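Local coordinates for protein trans-isoprenyl diphosphate synthase (Caulobacter crescentus, PDB 3OYR) that probably makes octaprenyl diphosphate, the precursor of quinone side chains, by adding isopentenyl units to farnesyl diphosphate, at residues B[72-77]-B[89-94]. Numbering follows the deposited sequence. Where two conformers were deposited one is given.
Sequences MTVAAA and KLAAAV
T73 packs against A91 where two consecutive helices of the all-helical isoprenoid synthase fold, 68-79 and 87-109, run nearly antiparallel, their short segments 152° apart and 9.1 Å between axes. The CB bonds of both residues point toward the opposite segment, and T73 CB lies against the CA–CB bond of A91, 3.8 Å from A91 CB. T73 CA and A91 CA are 5.4 Å apart, a spacing that the small side chains permit. A chi1 of -58° sets OG1 of T73 beside its backbone N, which leaves methyl CG2 anti to N. Both branches lie over the A91 backbone, OG1 nearest CA and CG2 nearest N. CG2 of T73 is 3.7 Å from A91 N and also reaches L90 CB at 4.2 Å. The side chain of V94 slides past that of T73 in the opposite direction. OG1 of T73 makes no hydrogen bond to 89-94; its strongest partner is the backbone O of A199 on helix 181-206, with a weak second bond to R69 O one turn earlier in its own helix, so this buried oxygen is satisfied beside an apolar interface. V74 adds a looser contact, CG2 to A91 CB at 4.3 Å, and its side chain also packs on helix 25-45, as does that of A91. Further along, helix 87-109 carries D105 and D109, which bind calcium; the packing here lies away from that site. At the V94 end, OG1 of T73 stands 3.8 Å from methyl CG2 of V94.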
ATOM      1  N   MET B  72       6.078  10.230 -17.899  1.00 29.66           N
ATOM      2  CA  MET B  72       6.989  11.231 -17.348  0.50 31.42           C
ATOM      3  C   MET B  72       8.310  10.624 -16.887  1.00 28.89           C
ATOM      4  O   MET B  72       9.353  11.227 -17.098  1.00 33.80           O
ATOM      5  CB  MET B  72       6.308  12.063 -16.261  0.50 31.48           C
ATOM      6  CG  MET B  72       5.435  13.139 -16.869  0.50 34.44           C
ATOM      7  SD  MET B  72       4.210  13.787 -15.734  0.50 17.92           S
ATOM      8  CE  MET B  72       5.345  14.466 -14.503  0.50 21.23           C
ATOM      9  N   THR B  73       8.266   9.428 -16.298  1.00 28.93           N
ATOM     10  CA  THR B  73       9.482   8.704 -15.964  1.00 26.94           C
ATOM     11  C   THR B  73      10.290   8.466 -17.239  1.00 22.15           C
ATOM     12  O   THR B  73      11.501   8.735 -17.270  1.00 27.58           O
ATOM     13  CB  THR B  73       9.177   7.340 -15.298  1.00 28.34           C
ATOM     14  OG1 THR B  73       8.402   7.546 -14.116  1.00 23.52           O
ATOM     15  CG2 THR B  73      10.485   6.584 -14.944  1.00 23.14           C
ATOM     16  N   VAL B  74       9.623   7.973 -18.282  1.00 25.45           N
ATOM     17  CA  VAL B  74      10.275   7.750 -19.582  1.00 29.19           C
ATOM     18  C   VAL B  74      10.867   9.059 -20.140  1.00 27.77           C
ATOM     19  O   VAL B  74      12.066   9.135 -20.434  1.00 27.42           O
ATOM     20  CB  VAL B  74       9.323   7.062 -20.607  1.00 26.79           C
ATOM     21  CG1 VAL B  74       9.922   7.155 -22.012  1.00 26.44           C
ATOM     22  CG2 VAL B  74       9.085   5.607 -20.208  1.00 21.91           C
ATOM     23  N   ALA B  75      10.036  10.087 -20.242  1.00 27.24           N
ATOM     24  CA  ALA B  75      10.507  11.416 -20.698  1.00 30.61           C
ATOM     25  C   ALA B  75      11.705  11.970 -19.917  1.00 33.89           C
ATOM     26  O   ALA B  75      12.672  12.486 -20.518  1.00 34.47           O
ATOM     27  CB  ALA B  75       9.358  12.430 -20.698  1.00 27.02           C
ATOM     28  N   ALA B  76      11.660  11.833 -18.589  1.00 31.28           N
ATOM     29  CA  ALA B  76      12.719  12.357 -17.737  1.00 24.92           C
ATOM     30  C   ALA B  76      14.011  11.605 -17.948  1.00 30.31           C
ATOM     31  O   ALA B  76      15.080  12.211 -17.963  1.00 27.37           O
ATOM     32  CB  ALA B  76      12.324  12.289 -16.274  1.00 24.33           C
ATOM     33  N   ALA B  77      13.910  10.285 -18.109  1.00 23.04           N
ATOM     34  CA  ALA B  77      15.101   9.460 -18.331  1.00 31.23           C
ATOM     35  C   ALA B  77      15.803   9.773 -19.662  1.00 29.11           C
ATOM     36  O   ALA B  77      17.042   9.898 -19.722  1.00 31.24           O
ATOM     37  CB  ALA B  77      14.749   7.970 -18.226  1.00 22.33           C
ATOM     38  N   LYS B  89      11.418  -0.251 -15.611  1.00 18.63           N
ATOM     39  CA  LYS B  89      10.930  -0.890 -14.389  1.00 22.28           C
ATOM     40  C   LYS B  89      10.403   0.120 -13.373  1.00 23.57           C
ATOM     41  O   LYS B  89       9.367  -0.129 -12.741  1.00 31.07           O
ATOM     42  CB  LYS B  89      11.984  -1.792 -13.762  1.00 28.36           C
ATOM     43  CG  LYS B  89      12.510  -2.857 -14.719  1.00 36.81           C
ATOM     44  CD  LYS B  89      13.420  -3.841 -14.007  1.00 34.39           C
ATOM     45  CE  LYS B  89      13.762  -5.031 -14.921  1.00 40.48           C
ATOM     46  NZ  LYS B  89      14.397  -6.136 -14.121  1.00 45.80           N
ATOM     47  N   LEU B  90      11.106   1.250 -13.242  1.00 27.71           N
ATOM     48  CA  LEU B  90      10.659   2.381 -12.407  1.00 28.41           C
ATOM     49  C   LEU B  90       9.358   2.940 -12.933  1.00 27.30           C
ATOM     50  O   LEU B  90       8.412   3.130 -12.160  1.00 28.96           O
ATOM     51  CB  LEU B  90      11.721   3.485 -12.325  1.00 31.95           C
ATOM     52  CG  LEU B  90      13.094   3.067 -11.793  1.00 32.85           C
ATOM     53  CD1 LEU B  90      14.086   4.217 -11.882  1.00 41.79           C
ATOM     54  CD2 LEU B  90      13.047   2.532 -10.364  1.00 30.71           C
ATOM     55  N   ALA B  91       9.278   3.138 -14.251  1.00 25.99           N
ATOM     56  CA  ALA B  91       8.031   3.606 -14.884  1.00 26.21           C
ATOM     57  C   ALA B  91       6.869   2.679 -14.590  1.00 26.75           C
ATOM     58  O   ALA B  91       5.775   3.138 -14.225  1.00 25.18           O
ATOM     59  CB  ALA B  91       8.212   3.785 -16.401  1.00 21.43           C
ATOM     60  N   ALA B  92       7.115   1.374 -14.734  1.00 24.71           N
ATOM     61  CA  ALA B  92       6.127   0.363 -14.371  1.00 22.52           C
ATOM     62  C   ALA B  92       5.727   0.425 -12.874  1.00 22.29           C
ATOM     63  O   ALA B  92       4.526   0.354 -12.517  1.00 23.98           O
ATOM     64  CB  ALA B  92       6.664  -1.043 -14.757  1.00 13.57           C
ATOM     65  N   ALA B  93       6.726   0.538 -12.001  1.00 25.51           N
ATOM     66  CA  ALA B  93       6.483   0.670 -10.538  1.00 26.35           C
ATOM     67  C   ALA B  93       5.600   1.878 -10.218  1.00 28.79           C
ATOM     68  O   ALA B  93       4.651   1.789  -9.396  1.00 24.07           O
ATOM     69  CB  ALA B  93       7.801   0.775  -9.779  1.00 25.65           C
ATOM     70  N   VAL B  94       5.877   2.991 -10.908  1.00 23.91           N
ATOM     71  CA  VAL B  94       5.105   4.238 -10.731  1.00 23.02           C
ATOM     72  C   VAL B  94       3.628   4.025 -11.073  1.00 24.81           C
ATOM     73  O   VAL B  94       2.717   4.444 -10.314  1.00 26.97           O
ATOM     74  CB  VAL B  94       5.746   5.367 -11.594  1.00 31.89           C
ATOM     75  CG1 VAL B  94       4.821   6.524 -11.782  1.00 29.45           C
ATOM     76  CG2 VAL B  94       7.018   5.826 -10.965  1.00 25.89           C
TER